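Local coordinates for mandelate racemase/muconate lactonizing protein (PDB 3VC5) that probably catalyses the magnesium-dependent dehydration of D-glucarate to 5-dehydro-4-deoxy-D-glucarate, as a member of the mandelate racemase/muconate lactonizing enzyme family, at residues A[24-29]-A[59-64]; A[97-102]-A[129-134]. All blocks are in the same frame, centred on the assembly; numbering follows the deposited sequence.

Contact 1 of 2, residues A[24-29]-A[59-64]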
ATOM      1  N   LEU A  24     -16.535  -7.758 -17.995  1.00 34.12           N
ATOM      2  CA  LEU A  24     -15.833  -6.915 -18.941  1.00 31.26           C
ATOM      3  C   LEU A  24     -16.587  -5.607 -19.096  1.00 29.93           C
ATOM      4  O   LEU A  24     -17.834  -5.573 -19.041  1.00 32.55           O
ATOM      5  CB  LEU A  24     -15.739  -7.640 -20.296  1.00 35.04           C
ATOM      6  CG  LEU A  24     -14.980  -8.977 -20.287  1.00 38.41           C
ATOM      7  CD1 LEU A  24     -14.847  -9.516 -21.706  1.00 44.45           C
ATOM      8  CD2 LEU A  24     -13.600  -8.821 -19.636  1.00 41.45           C
ATOM      9  N   ILE A  25     -15.831  -4.530 -19.272  1.00 31.69           N
ATOM     10  CA  ILE A  25     -16.411  -3.235 -19.550  1.00 30.07           C
ATOM     11  C   ILE A  25     -16.987  -3.245 -20.972  1.00 33.00           C
ATOM     12  O   ILE A  25     -16.290  -3.575 -21.925  1.00 34.10           O
ATOM     13  CB  ILE A  25     -15.333  -2.140 -19.416  1.00 28.09           C
ATOM     14  CG1 ILE A  25     -14.888  -2.003 -17.962  1.00 28.77           C
ATOM     15  CG2 ILE A  25     -15.807  -0.809 -19.986  1.00 26.50           C
ATOM     16  CD1 ILE A  25     -13.588  -1.168 -17.826  1.00 31.91           C
ATOM     17  N   ARG A  26     -18.265  -2.881 -21.095  1.00 30.08           N
ATOM     18  CA  ARG A  26     -18.948  -2.754 -22.384  1.00 30.20           C
ATOM     19  C   ARG A  26     -18.852  -1.322 -22.903  1.00 30.21           C
ATOM     20  O   ARG A  26     -18.594  -1.091 -24.099  1.00 35.61           O
ATOM     21  CB  ARG A  26     -20.434  -3.141 -22.266  1.00 32.89           C
ATOM     22  CG  ARG A  26     -21.166  -3.174 -23.617  1.00 44.59           C
ATOM     23  CD  ARG A  26     -22.643  -2.784 -23.491  1.00 62.95           C
ATOM     24  NE  ARG A  26     -23.314  -3.463 -22.382  1.00 72.58           N
ATOM     25  CZ  ARG A  26     -24.339  -2.956 -21.695  1.00 74.97           C
ATOM     26  NH1 ARG A  26     -24.883  -3.653 -20.704  1.00 68.68           N
ATOM     27  NH2 ARG A  26     -24.816  -1.750 -21.988  1.00 74.43           N
ATOM     28  N   GLU A  27     -19.059  -0.349 -22.010  1.00 32.04           N
ATOM     29  CA  GLU A  27     -19.039   1.053 -22.437  1.00 32.12           C
ATOM     30  C   GLU A  27     -18.691   1.950 -21.252  1.00 28.37           C
ATOM     31  O   GLU A  27     -18.867   1.561 -20.084  1.00 29.67           O
ATOM     32  CB  GLU A  27     -20.355   1.484 -23.120  1.00 39.67           C
ATOM     33  CG  GLU A  27     -21.460   1.833 -22.166  1.00 42.66           C
ATOM     34  CD  GLU A  27     -22.766   2.247 -22.853  1.00 47.22           C
ATOM     35  OE1 GLU A  27     -22.953   3.446 -23.183  1.00 48.47           O
ATOM     36  OE2 GLU A  27     -23.623   1.367 -23.038  1.00 52.24           O
ATOM     37  N   VAL A  28     -18.181   3.142 -21.551  1.00 28.43           N
ATOM     38  CA  VAL A  28     -17.809   4.088 -20.503  1.00 26.22           C
ATOM     39  C   VAL A  28     -18.361   5.435 -20.945  1.00 25.78           C
ATOM     40  O   VAL A  28     -17.996   5.949 -22.013  1.00 32.93           O
ATOM     41  CB  VAL A  28     -16.280   4.163 -20.293  1.00 25.40           C
ATOM     42  CG1 VAL A  28     -15.966   5.140 -19.142  1.00 27.58           C
ATOM     43  CG2 VAL A  28     -15.722   2.767 -19.968  1.00 27.16           C
ATOM     44  N   ARG A  29     -19.307   5.958 -20.167  1.00 24.01           N
ATOM     45  CA  ARG A  29     -19.970   7.205 -20.505  1.00 23.54           C
ATOM     46  C   ARG A  29     -19.262   8.326 -19.781  1.00 22.61           C
ATOM     47  O   ARG A  29     -19.011   8.223 -18.581  1.00 29.28           O
ATOM     48  CB  ARG A  29     -21.422   7.130 -20.038  1.00 25.09           C
ATOM     49  CG  ARG A  29     -22.155   5.939 -20.644  1.00 26.14           C
ATOM     50  CD  ARG A  29     -23.493   5.666 -19.894  1.00 28.25           C
ATOM     51  NE  ARG A  29     -24.189   4.528 -20.500  1.00 30.93           N
ATOM     52  CZ  ARG A  29     -25.161   3.833 -19.914  1.00 35.59           C
ATOM     53  NH1 ARG A  29     -25.537   4.112 -18.665  1.00 35.89           N
ATOM     54  NH2 ARG A  29     -25.738   2.825 -20.572  1.00 36.00           N
ATOM     55  N   VAL A  59     -20.013   0.724 -17.547  1.00 28.04           N
ATOM     56  CA  VAL A  59     -21.083  -0.263 -17.669  1.00 30.61           C
ATOM     57  C   VAL A  59     -20.475  -1.584 -18.142  1.00 27.01           C
ATOM     58  O   VAL A  59     -19.781  -1.622 -19.162  1.00 29.63           O
ATOM     59  CB  VAL A  59     -22.154   0.166 -18.689  1.00 31.55           C
ATOM     60  CG1 VAL A  59     -23.372  -0.752 -18.597  1.00 35.41           C
ATOM     61  CG2 VAL A  59     -22.569   1.647 -18.463  1.00 32.15           C
ATOM     62  N   THR A  60     -20.729  -2.649 -17.398  1.00 29.54           N
ATOM     63  CA  THR A  60     -20.266  -3.979 -17.783  1.00 30.54           C
ATOM     64  C   THR A  60     -21.168  -4.634 -18.820  1.00 34.62           C
ATOM     65  O   THR A  60     -22.306  -4.179 -19.086  1.00 35.09           O
ATOM     66  CB  THR A  60     -20.158  -4.926 -16.565  1.00 29.75           C
ATOM     67  OG1 THR A  60     -21.473  -5.275 -16.110  1.00 31.57           O
ATOM     68  CG2 THR A  60     -19.379  -4.254 -15.415  1.00 31.58           C
ATOM     69  N   ASP A  61     -20.659  -5.729 -19.379  1.00 34.92           N
ATOM     70  CA  ASP A  61     -21.404  -6.490 -20.384  1.00 36.09           C
ATOM     71  C   ASP A  61     -22.763  -6.924 -19.852  1.00 37.53           C
ATOM     72  O   ASP A  61     -23.730  -7.033 -20.606  1.00 49.02           O
ATOM     73  CB  ASP A  61     -20.607  -7.713 -20.820  1.00 39.33           C
ATOM     74  CG  ASP A  61     -19.578  -7.399 -21.894  1.00 40.08           C
ATOM     75  OD1 ASP A  61     -19.708  -6.373 -22.595  1.00 52.34           O
ATOM     76  OD2 ASP A  61     -18.635  -8.204 -22.054  1.00 51.62           O
ATOM     77  N   GLU A  62     -22.849  -7.177 -18.555  1.00 39.82           N
ATOM     78  CA  GLU A  62     -24.106  -7.602 -17.966  1.00 47.83           C
ATOM     79  C   GLU A  62     -24.933  -6.446 -17.375  1.00 43.61           C
ATOM     80  O   GLU A  62     -25.970  -6.674 -16.750  1.00 49.46           O
ATOM     81  CB  GLU A  62     -23.846  -8.686 -16.926  1.00 62.72           C
ATOM     82  CG  GLU A  62     -22.877  -9.746 -17.428  1.00 91.08           C
ATOM     83  CD  GLU A  62     -23.382 -11.153 -17.191  1.00110.98           C
ATOM     84  OE1 GLU A  62     -23.933 -11.751 -18.140  1.00117.99           O
ATOM     85  OE2 GLU A  62     -23.242 -11.659 -16.058  1.00115.52           O
ATOM     86  N   GLY A  63     -24.474  -5.212 -17.569  1.00 38.11           N
ATOM     87  CA  GLY A  63     -25.288  -4.039 -17.235  1.00 35.72           C
ATOM     88  C   GLY A  63     -25.085  -3.482 -15.828  1.00 34.99           C
ATOM     89  O   GLY A  63     -25.839  -2.624 -15.378  1.00 39.67           O
ATOM     90  N   ILE A  64     -24.067  -3.952 -15.118  1.00 33.96           N
ATOM     91  CA  ILE A  64     -23.770  -3.380 -13.802  1.00 30.45           C
ATOM     92  C   ILE A  64     -23.029  -2.066 -14.032  1.00 30.13           C
ATOM     93  O   ILE A  64     -22.138  -1.995 -14.874  1.00 29.42           O
ATOM     94  CB  ILE A  64     -22.901  -4.321 -12.941  1.00 32.55           C
ATOM     95  CG1 ILE A  64     -23.535  -5.711 -12.842  1.00 40.82           C
ATOM     96  CG2 ILE A  64     -22.656  -3.714 -11.557  1.00 32.86           C
ATOM     97  CD1 ILE A  64     -22.883  -6.587 -11.795  1.00 49.88           C
TER
HETATM   98  O   HOH W   1     -16.907  -5.840 -23.720  1.00 49.28           O

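Contact 2 of 2, residues A[97-102]-A[129-134]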
ATOM      1  N   ARG A  97      -4.000  -3.494 -15.370  1.00 23.98           N
ATOM      2  CA  ARG A  97      -4.109  -3.411 -16.816  1.00 23.88           C
ATOM      3  C   ARG A  97      -4.797  -2.109 -17.258  1.00 23.70           C
ATOM      4  O   ARG A  97      -4.390  -1.477 -18.232  1.00 25.69           O
ATOM      5  CB  ARG A  97      -4.872  -4.625 -17.334  1.00 27.76           C
ATOM      6  CG  ARG A  97      -4.683  -4.892 -18.791  1.00 37.53           C
ATOM      7  CD  ARG A  97      -5.150  -6.323 -19.183  1.00 49.49           C
ATOM      8  NE  ARG A  97      -5.006  -6.527 -20.618  1.00 62.12           N
ATOM      9  CZ  ARG A  97      -5.644  -7.461 -21.317  1.00 62.18           C
ATOM     10  NH1 ARG A  97      -6.486  -8.280 -20.711  1.00 68.95           N
ATOM     11  NH2 ARG A  97      -5.442  -7.569 -22.624  1.00 69.15           N
ATOM     12  N   ILE A  98      -5.869  -1.732 -16.565  1.00 24.01           N
ATOM     13  CA  ILE A  98      -6.536  -0.469 -16.866  1.00 23.38           C
ATOM     14  C   ILE A  98      -5.582   0.718 -16.649  1.00 21.51           C
ATOM     15  O   ILE A  98      -5.525   1.656 -17.454  1.00 22.27           O
ATOM     16  CB  ILE A  98      -7.836  -0.320 -16.009  1.00 22.46           C
ATOM     17  CG1 ILE A  98      -8.866  -1.354 -16.464  1.00 25.11           C
ATOM     18  CG2 ILE A  98      -8.393   1.116 -16.063  1.00 24.44           C
ATOM     19  CD1 ILE A  98     -10.030  -1.530 -15.486  1.00 25.50           C
ATOM     20  N   TYR A  99      -4.815   0.670 -15.569  1.00 23.42           N
ATOM     21  CA  TYR A  99      -3.782   1.703 -15.346  1.00 23.41           C
ATOM     22  C   TYR A  99      -2.786   1.806 -16.517  1.00 24.04           C
ATOM     23  O   TYR A  99      -2.498   2.908 -16.996  1.00 23.02           O
ATOM     24  CB  TYR A  99      -3.030   1.447 -14.038  1.00 22.65           C
ATOM     25  CG  TYR A  99      -2.179   2.612 -13.615  1.00 22.00           C
ATOM     26  CD1 TYR A  99      -2.673   3.573 -12.763  1.00 22.51           C
ATOM     27  CD2 TYR A  99      -0.845   2.724 -14.038  1.00 22.69           C
ATOM     28  CE1 TYR A  99      -1.919   4.650 -12.359  1.00 23.65           C
ATOM     29  CE2 TYR A  99      -0.063   3.798 -13.632  1.00 29.27           C
ATOM     30  CZ  TYR A  99      -0.600   4.748 -12.781  1.00 23.81           C
ATOM     31  OH  TYR A  99       0.192   5.811 -12.395  1.00 29.21           O
ATOM     32  N   ARG A 100      -2.282   0.664 -17.002  1.00 24.10           N
ATOM     33  CA  ARG A 100      -1.337   0.677 -18.140  1.00 24.50           C
ATOM     34  C   ARG A 100      -2.006   1.219 -19.408  1.00 25.11           C
ATOM     35  O   ARG A 100      -1.379   1.963 -20.159  1.00 24.65           O
ATOM     36  CB  ARG A 100      -0.765  -0.722 -18.396  1.00 28.24           C
ATOM     37  CG  ARG A 100       0.208  -1.194 -17.317  1.00 35.25           C
ATOM     38  CD  ARG A 100       1.044  -2.396 -17.792  1.00 50.11           C
ATOM     39  NE  ARG A 100       0.195  -3.434 -18.368  1.00 57.20           N
ATOM     40  CZ  ARG A 100      -0.337  -4.444 -17.683  1.00 61.36           C
ATOM     41  NH1 ARG A 100      -0.109  -4.578 -16.380  1.00 58.11           N
ATOM     42  NH2 ARG A 100      -1.106  -5.325 -18.310  1.00 60.85           N
ATOM     43  N   ARG A 101      -3.291   0.906 -19.619  1.00 24.34           N
ATOM     44  CA  ARG A 101      -4.012   1.430 -20.785  1.00 24.12           C
ATOM     45  C   ARG A 101      -4.159   2.958 -20.696  1.00 25.47           C
ATOM     46  O   ARG A 101      -3.949   3.679 -21.683  1.00 25.79           O
ATOM     47  CB  ARG A 101      -5.398   0.753 -20.894  1.00 25.30           C
ATOM     48  CG  ARG A 101      -6.243   1.126 -22.120  1.00 30.25           C
ATOM     49  CD  ARG A 101      -5.691   0.614 -23.464  1.00 35.09           C
ATOM     50  NE  ARG A 101      -5.421  -0.829 -23.508  1.00 40.61           N
ATOM     51  CZ  ARG A 101      -6.304  -1.794 -23.791  1.00 41.87           C
ATOM     52  NH1 ARG A 101      -7.586  -1.513 -24.039  1.00 41.25           N
ATOM     53  NH2 ARG A 101      -5.902  -3.066 -23.821  1.00 45.85           N
ATOM     54  N   VAL A 102      -4.485   3.457 -19.508  1.00 24.31           N
ATOM     55  CA  VAL A 102      -4.577   4.909 -19.313  1.00 23.84           C
ATOM     56  C   VAL A 102      -3.199   5.552 -19.582  1.00 23.28           C
ATOM     57  O   VAL A 102      -3.102   6.599 -20.253  1.00 25.10           O
ATOM     58  CB  VAL A 102      -5.059   5.251 -17.903  1.00 21.59           C
ATOM     59  CG1 VAL A 102      -4.882   6.744 -17.620  1.00 23.96           C
ATOM     60  CG2 VAL A 102      -6.534   4.848 -17.707  1.00 22.40           C
ATOM     61  N   ARG A 129      -4.399  11.121 -12.287  1.00 20.33           N
ATOM     62  CA  ARG A 129      -5.629  11.921 -12.376  1.00 19.86           C
ATOM     63  C   ARG A 129      -6.639  11.306 -13.360  1.00 18.42           C
ATOM     64  O   ARG A 129      -7.862  11.223 -13.080  1.00 20.76           O
ATOM     65  CB  ARG A 129      -5.339  13.390 -12.755  1.00 20.61           C
ATOM     66  CG  ARG A 129      -4.691  14.190 -11.637  1.00 20.97           C
ATOM     67  CD  ARG A 129      -4.017  15.471 -12.153  1.00 26.39           C
ATOM     68  NE  ARG A 129      -4.732  16.053 -13.277  1.00 34.35           N
ATOM     69  CZ  ARG A 129      -5.367  17.218 -13.266  1.00 30.52           C
ATOM     70  NH1 ARG A 129      -5.965  17.642 -14.381  1.00 33.99           N
ATOM     71  NH2 ARG A 129      -5.378  17.974 -12.165  1.00 31.33           N
ATOM     72  N   VAL A 130      -6.141  10.826 -14.497  1.00 21.28           N
ATOM     73  CA  VAL A 130      -7.032  10.242 -15.496  1.00 22.25           C
ATOM     74  C   VAL A 130      -7.542   8.873 -15.022  1.00 20.69           C
ATOM     75  O   VAL A 130      -8.740   8.571 -15.077  1.00 22.97           O
ATOM     76  CB  VAL A 130      -6.373  10.171 -16.869  1.00 21.26           C
ATOM     77  CG1 VAL A 130      -7.298   9.444 -17.870  1.00 24.15           C
ATOM     78  CG2 VAL A 130      -6.054  11.611 -17.341  1.00 23.30           C
ATOM     79  N   PHE A 131      -6.649   8.087 -14.464  1.00 21.43           N
ATOM     80  CA  PHE A 131      -7.010   6.766 -13.981  1.00 20.62           C
ATOM     81  C   PHE A 131      -8.060   6.786 -12.867  1.00 20.74           C
ATOM     82  O   PHE A 131      -8.919   5.923 -12.818  1.00 22.07           O
ATOM     83  CB  PHE A 131      -5.751   6.090 -13.480  1.00 20.15           C
ATOM     84  CG  PHE A 131      -5.977   4.739 -12.819  1.00 19.61           C
ATOM     85  CD1 PHE A 131      -6.323   3.596 -13.581  1.00 20.93           C
ATOM     86  CD2 PHE A 131      -5.773   4.596 -11.442  1.00 21.68           C
ATOM     87  CE1 PHE A 131      -6.489   2.362 -12.973  1.00 23.56           C
ATOM     88  CE2 PHE A 131      -5.925   3.339 -10.820  1.00 20.54           C
ATOM     89  CZ  PHE A 131      -6.272   2.221 -11.593  1.00 22.19           C
ATOM     90  N   ALA A 132      -7.947   7.728 -11.920  1.00 19.30           N
ATOM     91  CA  ALA A 132      -8.758   7.661 -10.739  1.00 19.38           C
ATOM     92  C   ALA A 132     -10.246   7.640 -11.036  1.00 20.85           C
ATOM     93  O   ALA A 132     -10.971   6.967 -10.310  1.00 23.34           O
ATOM     94  CB  ALA A 132      -8.433   8.810  -9.788  1.00 22.46           C
ATOM     95  N   ALA A 133     -10.721   8.387 -12.035  1.00 24.01           N
ATOM     96  CA  ALA A 133     -12.176   8.343 -12.324  1.00 28.68           C
ATOM     97  C   ALA A 133     -12.641   6.910 -12.659  1.00 27.54           C
ATOM     98  O   ALA A 133     -13.730   6.443 -12.237  1.00 29.61           O
ATOM     99  CB  ALA A 133     -12.526   9.284 -13.483  1.00 40.11           C
ATOM    100  N   PHE A 134     -11.815   6.202 -13.411  1.00 21.67           N
ATOM    101  CA  PHE A 134     -12.189   4.845 -13.784  1.00 22.08           C
ATOM    102  C   PHE A 134     -12.034   3.866 -12.614  1.00 23.40           C
ATOM    103  O   PHE A 134     -12.835   2.935 -12.451  1.00 21.98           O
ATOM    104  CB  PHE A 134     -11.338   4.425 -14.967  1.00 22.69           C
ATOM    105  CG  PHE A 134     -11.431   5.387 -16.130  1.00 22.58           C
ATOM    106  CD1 PHE A 134     -12.654   5.619 -16.775  1.00 23.65           C
ATOM    107  CD2 PHE A 134     -10.306   6.058 -16.588  1.00 24.35           C
ATOM    108  CE1 PHE A 134     -12.736   6.507 -17.850  1.00 23.98           C
ATOM    109  CE2 PHE A 134     -10.380   6.950 -17.644  1.00 28.90           C
ATOM    110  CZ  PHE A 134     -11.593   7.166 -18.290  1.00 22.71           C
TER

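Contact 1 of 2, residues A[24-29]-A[59-64]
Val59 is gripped at both polar backbone atoms by 24-29. Val59 N donates to Glu27 O at 2.9 Å, and Val59 O accepts from two consecutive amides, Arg26 N (2.8 Å) and Glu27 N. Two residues of one strand facing a single residue of the other make a classic beta bulge, here at the start of the antiparallel pairing of strands 25-36 and 50-60, in the three-stranded sheet of the N-terminal domain. Past the bulge, Asp61 N closes on Leu24 O, approaching nearly in line with the C=O, within the type I turn Thr60 to Gly63.

The tight part lies around the Val59 side chain. Val59 CG2 sits over the centre of one face of the Arg29 guanidinium, 3.7 Å from Arg29 CZ, while Val59 CG1 meets a face of the Arg26 guanidinium off-centre, 3.8 Å from Arg26 NH2. The Arg26 chain bends at chi2 (-148°) and chi3 (-47°), which folds its head back over the turn. Between the arginines stands Glu27, bridging both within strand 25-36: Glu27 OE1 takes Arg29 NE at 3.1 Å from above the carboxylate plane, and Glu27 OE2 makes a longer salt bridge to Arg26 NH2. Arg29 also pairs through NH1 with Glu57, and an alanine in its place would probably uncover Val59 CG2, cost Glu57 this salt-bridge partner and leave Glu27 with the longer bridge to Arg26.

Looser is the exposed end, where Asp61 OD2 merely touches Leu24 CB at 3.4 Å and OD1 lies against Arg26 CB. A water bridges Asp61 OD1 to Ile25 O, donating to both.

Alternating charges laid over an apolar valine imply that the arginines do double duty, their flat faces shielding the methyls while their N-H groups probably balance the acids at the sheet surface.

Contact 2 of 2, residues A[97-102]-A[129-134]
Helices 95-106 and 123-146 run roughly antiparallel here, the short axes of 97-102 and 129-134 meeting at 139° and coming within 9.5 Å, with Val102 and Phe131 the nearest pair of CA atoms. Phe131 reaches across between the helices. Its CG is anti to the backbone N (chi1 175°), which carries the ring over to the other helix, where Tyr99 lies over one face. Tyr99 presents its edge: Tyr99 CD1 stands over the middle of the phenyl ring, 3.5 Å from Phe131 CG, and the planes are 74° apart, a T-shaped stack. Tyr99 CB adds a CH-pi contact over the same face, 4.1 Å from the Phe131 ring centroid. The tyrosine is held at its far end too, since OH is hydrogen-bonded to Asp128 OD1. Both helices belong to the N-terminal domain of the enolase superfamily, whose helices pack against an antiparallel sheet. At the rim of the phenyl ring, Ile98 CG2 approaches Phe131 CE1 at 3.8 Å. Val102 divides its branches: Val102 CG1 packs on Val130 CG1 at 3.6 Å, and Val102 CG2 turns to Phe134 CD2 at 4.1 Å. Phe134 also touches Ala83 of helix 74-85.

Both contacts belong to the N-terminal domain but share no strand or helix: contact 1 joins two strands at an end of its sheet, contact 2 two helices that pack on one face of it. Their centres are about 16 Å apart. Contact 2 is buried and wholly apolar across its interface; in contact 1, which is partly buried, backbone hydrogen bonds and a bridging water join the strands, while the salt bridges run along 24-29 and brace the arginines over Val59. They meet directly where Val28 CG1 packs on Phe134 CE1 at 3.7 Å and Ile25 CD1 approaches Ile98 CD1. Strand 25-36 thus sends Ile25 and Val28 to the helices, while Arg26, Glu27 and Arg29 make the charged network.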